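PDB 2NXW: phenyl-3-pyruvate decarboxylase from Azospirillum brasilense, which catalyses the thiamine diphosphate- and magnesium-dependent decarboxylation of aromatic 2-oxo acids such as indole-3-pyruvate, which it turns into indole-3-acetaldehyde and carbon dioxide. Local coordinates for residues T273-A278 with T303-S308; V231-Y236 with F294-I299. All coordinates share one frame; numbering follows the deposited sequence.

Interaction 1: T273-A278 with T303-S308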
ATOM      1  N   THR A 273     -27.229  22.496  17.080  1.00 18.74           N
ATOM      2  CA  THR A 273     -26.083  21.957  16.364  1.00 18.77           C
ATOM      3  C   THR A 273     -25.665  20.619  16.957  1.00 18.83           C
ATOM      4  O   THR A 273     -25.404  20.507  18.155  1.00 20.43           O
ATOM      5  CB  THR A 273     -24.892  22.927  16.441  1.00 20.21           C
ATOM      6  OG1 THR A 273     -25.256  24.165  15.824  1.00 23.63           O
ATOM      7  CG2 THR A 273     -23.670  22.351  15.739  1.00 21.40           C
ATOM      8  N   TYR A 274     -25.610  19.598  16.114  1.00 17.45           N
ATOM      9  CA  TYR A 274     -25.186  18.280  16.557  1.00 17.57           C
ATOM     10  C   TYR A 274     -23.653  18.230  16.562  1.00 18.49           C
ATOM     11  O   TYR A 274     -23.016  18.557  15.562  1.00 19.72           O
ATOM     12  CB  TYR A 274     -25.717  17.206  15.608  1.00 18.88           C
ATOM     13  CG  TYR A 274     -25.179  15.824  15.898  1.00 19.46           C
ATOM     14  CD1 TYR A 274     -25.822  14.973  16.792  1.00 18.50           C
ATOM     15  CD2 TYR A 274     -24.009  15.376  15.287  1.00 20.86           C
ATOM     16  CE1 TYR A 274     -25.311  13.703  17.068  1.00 19.53           C
ATOM     17  CE2 TYR A 274     -23.494  14.119  15.557  1.00 22.30           C
ATOM     18  CZ  TYR A 274     -24.151  13.287  16.447  1.00 21.46           C
ATOM     19  OH  TYR A 274     -23.643  12.033  16.693  1.00 23.40           O
ATOM     20  N   ILE A 275     -23.060  17.826  17.684  1.00 19.08           N
ATOM     21  CA  ILE A 275     -21.606  17.716  17.766  1.00 21.20           C
ATOM     22  C   ILE A 275     -21.201  16.466  18.523  1.00 23.33           C
ATOM     23  O   ILE A 275     -20.080  16.378  19.028  1.00 25.12           O
ATOM     24  CB  ILE A 275     -20.950  18.927  18.468  1.00 20.65           C
ATOM     25  CG1 ILE A 275     -21.429  19.029  19.918  1.00 20.26           C
ATOM     26  CG2 ILE A 275     -21.258  20.202  17.702  1.00 20.66           C
ATOM     27  CD1 ILE A 275     -20.669  20.083  20.747  1.00 22.87           C
ATOM     28  N   GLY A 276     -22.110  15.498  18.605  1.00 23.14           N
ATOM     29  CA  GLY A 276     -21.800  14.273  19.320  1.00 25.08           C
ATOM     30  C   GLY A 276     -22.159  14.341  20.795  1.00 25.74           C
ATOM     31  O   GLY A 276     -22.945  15.187  21.220  1.00 26.44           O
ATOM     32  N   VAL A 277     -21.558  13.458  21.586  1.00 25.99           N
ATOM     33  CA  VAL A 277     -21.844  13.391  23.014  1.00 27.85           C
ATOM     34  C   VAL A 277     -21.644  14.698  23.782  1.00 27.36           C
ATOM     35  O   VAL A 277     -22.256  14.900  24.829  1.00 29.85           O
ATOM     36  CB  VAL A 277     -21.013  12.268  23.693  1.00 27.86           C
ATOM     37  CG1 VAL A 277     -19.552  12.665  23.776  1.00 28.73           C
ATOM     38  CG2 VAL A 277     -21.580  11.968  25.067  1.00 29.65           C
ATOM     39  N   ALA A 278     -20.811  15.589  23.259  1.00 27.08           N
ATOM     40  CA  ALA A 278     -20.549  16.867  23.924  1.00 26.56           C
ATOM     41  C   ALA A 278     -21.699  17.873  23.804  1.00 26.96           C
ATOM     42  O   ALA A 278     -21.751  18.856  24.546  1.00 26.68           O
ATOM     43  CB  ALA A 278     -19.267  17.482  23.366  1.00 26.86           C
ATOM     44  N   THR A 303     -13.845  11.759  14.015  1.00 31.79           N
ATOM     45  CA  THR A 303     -13.063  12.708  14.799  1.00 31.56           C
ATOM     46  C   THR A 303     -13.826  13.915  15.326  1.00 30.17           C
ATOM     47  O   THR A 303     -14.593  14.561  14.604  1.00 29.59           O
ATOM     48  CB  THR A 303     -11.841  13.240  14.010  1.00 32.97           C
ATOM     49  OG1 THR A 303     -11.020  12.143  13.595  1.00 35.14           O
ATOM     50  CG2 THR A 303     -11.000  14.172  14.894  1.00 34.41           C
ATOM     51  N   ASN A 304     -13.606  14.194  16.608  1.00 27.45           N
ATOM     52  CA  ASN A 304     -14.185  15.351  17.273  1.00 25.42           C
ATOM     53  C   ASN A 304     -15.660  15.525  16.955  1.00 24.30           C
ATOM     54  O   ASN A 304     -16.455  14.594  17.083  1.00 24.53           O
ATOM     55  CB  ASN A 304     -13.415  16.620  16.907  1.00 25.77           C
ATOM     56  CG  ASN A 304     -13.402  17.638  18.032  1.00 26.06           C
ATOM     57  OD1 ASN A 304     -13.464  18.844  17.794  1.00 26.62           O
ATOM     58  ND2 ASN A 304     -13.319  17.155  19.266  1.00 27.19           N
ATOM     59  N   PHE A 305     -16.015  16.733  16.537  1.00 22.22           N
ATOM     60  CA  PHE A 305     -17.410  17.107  16.323  1.00 20.92           C
ATOM     61  C   PHE A 305     -18.127  16.608  15.072  1.00 20.15           C
ATOM     62  O   PHE A 305     -19.308  16.913  14.891  1.00 19.83           O
ATOM     63  CB  PHE A 305     -17.548  18.630  16.359  1.00 20.31           C
ATOM     64  CG  PHE A 305     -17.093  19.261  17.643  1.00 20.84           C
ATOM     65  CD1 PHE A 305     -17.084  18.540  18.834  1.00 21.38           C
ATOM     66  CD2 PHE A 305     -16.707  20.598  17.663  1.00 21.63           C
ATOM     67  CE1 PHE A 305     -16.696  19.142  20.030  1.00 21.10           C
ATOM     68  CE2 PHE A 305     -16.317  21.211  18.858  1.00 22.58           C
ATOM     69  CZ  PHE A 305     -16.311  20.481  20.043  1.00 21.55           C
ATOM     70  N   ALA A 306     -17.441  15.860  14.214  1.00 19.96           N
ATOM     71  CA  ALA A 306     -18.064  15.366  12.983  1.00 20.01           C
ATOM     72  C   ALA A 306     -19.161  14.335  13.223  1.00 20.26           C
ATOM     73  O   ALA A 306     -19.190  13.663  14.254  1.00 21.37           O
ATOM     74  CB  ALA A 306     -17.005  14.763  12.072  1.00 20.10           C
ATOM     75  N   VAL A 307     -20.074  14.225  12.258  1.00 19.33           N
ATOM     76  CA  VAL A 307     -21.132  13.228  12.326  1.00 19.06           C
ATOM     77  C   VAL A 307     -20.395  11.929  12.011  1.00 19.40           C
ATOM     78  O   VAL A 307     -19.731  11.819  10.981  1.00 18.26           O
ATOM     79  CB  VAL A 307     -22.211  13.470  11.250  1.00 18.88           C
ATOM     80  CG1 VAL A 307     -23.152  12.275  11.174  1.00 18.65           C
ATOM     81  CG2 VAL A 307     -23.002  14.735  11.589  1.00 19.86           C
ATOM     82  N   SER A 308     -20.514  10.955  12.908  1.00 19.84           N
ATOM     83  CA  SER A 308     -19.823   9.689  12.748  1.00 22.11           C
ATOM     84  C   SER A 308     -20.685   8.541  12.264  1.00 22.12           C
ATOM     85  O   SER A 308     -21.784   8.320  12.765  1.00 21.98           O
ATOM     86  CB  SER A 308     -19.182   9.293  14.072  1.00 22.41           C
ATOM     87  OG  SER A 308     -18.679   7.975  13.986  1.00 23.73           O
TER
HETATM   88  O   HOH W   1     -21.314  18.024  13.561  1.00 19.48           O
HETATM   89  O   HOH W   2     -21.301  11.433  15.554  1.00 27.72           O

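Interaction 2: V231-Y236 with F294-I299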
ATOM      1  N   VAL A 231     -21.652  21.323   5.911  1.00 13.94           N
ATOM      2  CA  VAL A 231     -20.595  22.127   5.297  1.00 14.54           C
ATOM      3  C   VAL A 231     -20.744  22.510   3.827  1.00 13.77           C
ATOM      4  O   VAL A 231     -20.530  23.667   3.475  1.00 13.85           O
ATOM      5  CB  VAL A 231     -19.181  21.489   5.547  1.00 14.15           C
ATOM      6  CG1 VAL A 231     -18.964  20.283   4.670  1.00 15.35           C
ATOM      7  CG2 VAL A 231     -18.096  22.524   5.323  1.00 16.11           C
ATOM      8  N   GLU A 232     -21.119  21.575   2.961  1.00 14.17           N
ATOM      9  CA  GLU A 232     -21.254  21.933   1.551  1.00 14.45           C
ATOM     10  C   GLU A 232     -22.308  23.011   1.284  1.00 14.14           C
ATOM     11  O   GLU A 232     -22.207  23.754   0.308  1.00 14.40           O
ATOM     12  CB  GLU A 232     -21.552  20.699   0.699  1.00 13.82           C
ATOM     13  CG  GLU A 232     -20.390  19.718   0.596  1.00 15.77           C
ATOM     14  CD  GLU A 232     -20.643  18.643  -0.442  1.00 16.47           C
ATOM     15  OE1 GLU A 232     -21.821  18.290  -0.638  1.00 16.04           O
ATOM     16  OE2 GLU A 232     -19.667  18.150  -1.052  1.00 15.73           O
ATOM     17  N   VAL A 233     -23.316  23.104   2.145  1.00 14.33           N
ATOM     18  CA  VAL A 233     -24.350  24.118   1.964  1.00 13.93           C
ATOM     19  C   VAL A 233     -23.700  25.491   2.104  1.00 14.02           C
ATOM     20  O   VAL A 233     -23.997  26.412   1.343  1.00 15.19           O
ATOM     21  CB  VAL A 233     -25.473  23.960   3.002  1.00 13.82           C
ATOM     22  CG1 VAL A 233     -26.459  25.144   2.902  1.00 15.44           C
ATOM     23  CG2 VAL A 233     -26.219  22.639   2.757  1.00 15.93           C
ATOM     24  N   ARG A 234     -22.801  25.626   3.073  1.00 13.91           N
ATOM     25  CA  ARG A 234     -22.113  26.900   3.250  1.00 16.73           C
ATOM     26  C   ARG A 234     -21.090  27.124   2.136  1.00 16.34           C
ATOM     27  O   ARG A 234     -21.046  28.193   1.527  1.00 17.32           O
ATOM     28  CB  ARG A 234     -21.389  26.951   4.596  1.00 18.92           C
ATOM     29  CG  ARG A 234     -20.766  28.316   4.862  1.00 22.17           C
ATOM     30  CD  ARG A 234     -19.709  28.268   5.940  1.00 26.55           C
ATOM     31  NE  ARG A 234     -20.200  27.679   7.179  1.00 28.79           N
ATOM     32  CZ  ARG A 234     -21.165  28.195   7.930  1.00 29.12           C
ATOM     33  NH1 ARG A 234     -21.758  29.324   7.572  1.00 30.71           N
ATOM     34  NH2 ARG A 234     -21.529  27.579   9.045  1.00 26.16           N
ATOM     35  N   ARG A 235     -20.272  26.112   1.858  1.00 15.62           N
ATOM     36  CA  ARG A 235     -19.232  26.265   0.839  1.00 15.67           C
ATOM     37  C   ARG A 235     -19.774  26.660  -0.530  1.00 15.51           C
ATOM     38  O   ARG A 235     -19.185  27.504  -1.214  1.00 17.53           O
ATOM     39  CB  ARG A 235     -18.420  24.974   0.710  1.00 15.84           C
ATOM     40  CG  ARG A 235     -17.665  24.564   1.981  1.00 16.23           C
ATOM     41  CD  ARG A 235     -16.573  25.557   2.385  1.00 16.03           C
ATOM     42  NE  ARG A 235     -15.791  25.016   3.498  1.00 17.82           N
ATOM     43  CZ  ARG A 235     -15.806  25.478   4.747  1.00 18.43           C
ATOM     44  NH1 ARG A 235     -16.561  26.521   5.077  1.00 18.41           N
ATOM     45  NH2 ARG A 235     -15.083  24.873   5.678  1.00 19.27           N
ATOM     46  N   TYR A 236     -20.904  26.075  -0.915  1.00 15.49           N
ATOM     47  CA  TYR A 236     -21.486  26.347  -2.222  1.00 16.41           C
ATOM     48  C   TYR A 236     -22.499  27.494  -2.275  1.00 17.27           C
ATOM     49  O   TYR A 236     -23.156  27.715  -3.300  1.00 19.22           O
ATOM     50  CB  TYR A 236     -22.091  25.055  -2.788  1.00 16.20           C
ATOM     51  CG  TYR A 236     -21.062  23.951  -2.979  1.00 14.71           C
ATOM     52  CD1 TYR A 236     -19.793  24.241  -3.489  1.00 17.15           C
ATOM     53  CD2 TYR A 236     -21.348  22.628  -2.641  1.00 14.88           C
ATOM     54  CE1 TYR A 236     -18.829  23.247  -3.655  1.00 16.25           C
ATOM     55  CE2 TYR A 236     -20.383  21.610  -2.807  1.00 16.68           C
ATOM     56  CZ  TYR A 236     -19.127  21.938  -3.314  1.00 14.63           C
ATOM     57  OH  TYR A 236     -18.174  20.963  -3.481  1.00 17.03           O
ATOM     58  N   PHE A 294     -31.278  12.868   6.640  1.00 14.78           N
ATOM     59  CA  PHE A 294     -30.816  13.458   5.387  1.00 14.43           C
ATOM     60  C   PHE A 294     -29.617  14.367   5.664  1.00 14.72           C
ATOM     61  O   PHE A 294     -29.786  15.488   6.147  1.00 15.98           O
ATOM     62  CB  PHE A 294     -31.978  14.249   4.770  1.00 15.74           C
ATOM     63  CG  PHE A 294     -31.744  14.737   3.363  1.00 15.44           C
ATOM     64  CD1 PHE A 294     -30.571  14.446   2.666  1.00 14.32           C
ATOM     65  CD2 PHE A 294     -32.729  15.490   2.726  1.00 15.17           C
ATOM     66  CE1 PHE A 294     -30.388  14.902   1.352  1.00 15.75           C
ATOM     67  CE2 PHE A 294     -32.555  15.948   1.419  1.00 16.03           C
ATOM     68  CZ  PHE A 294     -31.387  15.654   0.732  1.00 15.18           C
ATOM     69  N   LEU A 295     -28.418  13.868   5.367  1.00 14.84           N
ATOM     70  CA  LEU A 295     -27.186  14.629   5.575  1.00 15.59           C
ATOM     71  C   LEU A 295     -26.926  15.422   4.305  1.00 15.19           C
ATOM     72  O   LEU A 295     -26.351  14.909   3.333  1.00 16.60           O
ATOM     73  CB  LEU A 295     -26.011  13.687   5.849  1.00 16.30           C
ATOM     74  CG  LEU A 295     -26.145  12.766   7.059  1.00 16.71           C
ATOM     75  CD1 LEU A 295     -24.931  11.853   7.143  1.00 17.20           C
ATOM     76  CD2 LEU A 295     -26.284  13.602   8.326  1.00 17.70           C
ATOM     77  N   LEU A 296     -27.346  16.680   4.313  1.00 14.46           N
ATOM     78  CA  LEU A 296     -27.175  17.531   3.149  1.00 14.89           C
ATOM     79  C   LEU A 296     -25.805  18.208   3.154  1.00 15.18           C
ATOM     80  O   LEU A 296     -25.637  19.282   3.746  1.00 15.07           O
ATOM     81  CB  LEU A 296     -28.309  18.573   3.110  1.00 16.06           C
ATOM     82  CG  LEU A 296     -28.493  19.382   1.821  1.00 16.82           C
ATOM     83  CD1 LEU A 296     -28.933  18.472   0.686  1.00 20.00           C
ATOM     84  CD2 LEU A 296     -29.533  20.471   2.058  1.00 18.60           C
ATOM     85  N   GLY A 297     -24.831  17.551   2.517  1.00 14.89           N
ATOM     86  CA  GLY A 297     -23.478  18.085   2.392  1.00 15.73           C
ATOM     87  C   GLY A 297     -22.524  17.824   3.539  1.00 15.40           C
ATOM     88  O   GLY A 297     -21.553  18.566   3.706  1.00 15.85           O
ATOM     89  N   ALA A 298     -22.751  16.744   4.281  1.00 14.23           N
ATOM     90  CA  ALA A 298     -21.948  16.434   5.462  1.00 14.62           C
ATOM     91  C   ALA A 298     -20.658  15.646   5.299  1.00 15.71           C
ATOM     92  O   ALA A 298     -20.566  14.721   4.504  1.00 16.75           O
ATOM     93  CB  ALA A 298     -22.825  15.713   6.472  1.00 15.76           C
ATOM     94  N   ILE A 299     -19.658  16.036   6.083  1.00 16.34           N
ATOM     95  CA  ILE A 299     -18.400  15.310   6.133  1.00 18.04           C
ATOM     96  C   ILE A 299     -18.711  14.203   7.140  1.00 20.09           C
ATOM     97  O   ILE A 299     -19.299  14.474   8.189  1.00 22.53           O
ATOM     98  CB  ILE A 299     -17.272  16.197   6.704  1.00 17.20           C
ATOM     99  CG1 ILE A 299     -16.801  17.173   5.631  1.00 17.77           C
ATOM    100  CG2 ILE A 299     -16.127  15.334   7.225  1.00 18.23           C
ATOM    101  CD1 ILE A 299     -15.919  18.277   6.157  1.00 16.33           C
TER

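Interaction 1: T273-A278 with T303-S308
Ile275 and Phe305 bring two irregular loops together, their CA atoms 4.5 Å apart, and Phe305 sits in a type II' beta turn from Thr303 to Ala306. That turn is closed by a bond from Ala306 N to Thr303 O. No direct hydrogen bond joins the two segments. A water bridges them instead, donating to Tyr274 O and to Phe305 O at 2.7 Å each. The side chains of Ile275 and Phe305 lie side by side and point the same way. CB of Ile275 is 3.9 Å from Phe305 CD1, and Ile275 CD1 lies over one face of the phenylalanine ring, offset toward the rim. With chi1 of 62°, Ile275 CG1 sits between the backbone N and the carbonyl carbon, and the extended chain beyond it carries CD1 along the ring. Both loops belong to the central domain of the thiamine diphosphate enzyme fold. Here they meet the C-terminal part of the chain: Phe405 packs edge-to-face with Phe305, and Thr548 of helix 547-558 touches Ile275. Tyr274 and Val307 cross at about a right angle, with Val307 CG2 3.9 Å from Tyr274 CD2. Gly276 N lies 3.6 Å above the centre of the tyrosine ring. The tyrosine hydroxyl is hydrogen-bonded to Glu288 OE2. A second water lies in the ring plane at its edge. It donates to Tyr274 OH at 2.7 Å and accepts from Ser308 N at 2.8 Å.

Interaction 2: V231-Y236 with F294-I299
Glu232 lays its side chain against Gly297, and its backbone N donates to Gly297 O. That bond is 3.1 Å long and nearly straight, with an N-H...O angle of 172°. The donor is tilted 20° from the carbonyl plane. Along the side chain, CB is 3.7 Å from Gly297 CA. CG then comes within 3.5 Å of Gly297 O. With CG anti to the carbonyl carbon (chi1 -69°) and the chain extended beyond it, the side chain runs along the glycine. CD and OE1 still pack on Gly297 CA, OE1 at 3.5 Å. The other oxygen, OE2, forms a salt bridge with Lys110 and accepts a hydrogen bond from Asp322 N. This buried carboxylate is therefore paired, which would favour its charged form. Gly297 has positive phi, and its CA lies directly against Glu232 CB. Strands 225-229 and 292-296 are parallel neighbours in the central-domain sheet. The contact sits just past the C-terminal ends of both, where one segment enters the short helix 231-235 and the other leaves its strand at Gly297. Val231 and Val233 reach the second segment from either side of Glu232 in sequence. Val231 CG1 is 3.3 Å from Gly297 O and also meets Ile299 CG1 at 3.9 Å. Val233 CG2 touches Leu296 O at 3.5 Å and Leu296 CD2 at 4.0 Å, the two side chains crossing at about a right angle. Val242 of helix 239-249 touches both Val233 and Leu296. Ile299 also packs on Leu129 of the second subunit.

Overall arrangement
From the N terminus, the chain leaves strand 225-229 and enters 231-236, the first segment of interaction 2. It then passes through helix 239-249 and strand 253-255 to 273-278, which opens interaction 1. Helix 281-288 and strand 292-296 follow. Interaction 2 closes at 294-299, 58 residues after its first segment ends, and interaction 1 closes soon afterwards at 303-308, 25 residues after its own. The two loops therefore cross rather than nest. The centres of the two contacts are about 15 Å apart. Interaction 2 joins the short helix after strand 225-229 to the C-terminal end of the adjacent strand, 292-296, whereas interaction 1 gathers central-domain loops near helices 402-407 and 547-558.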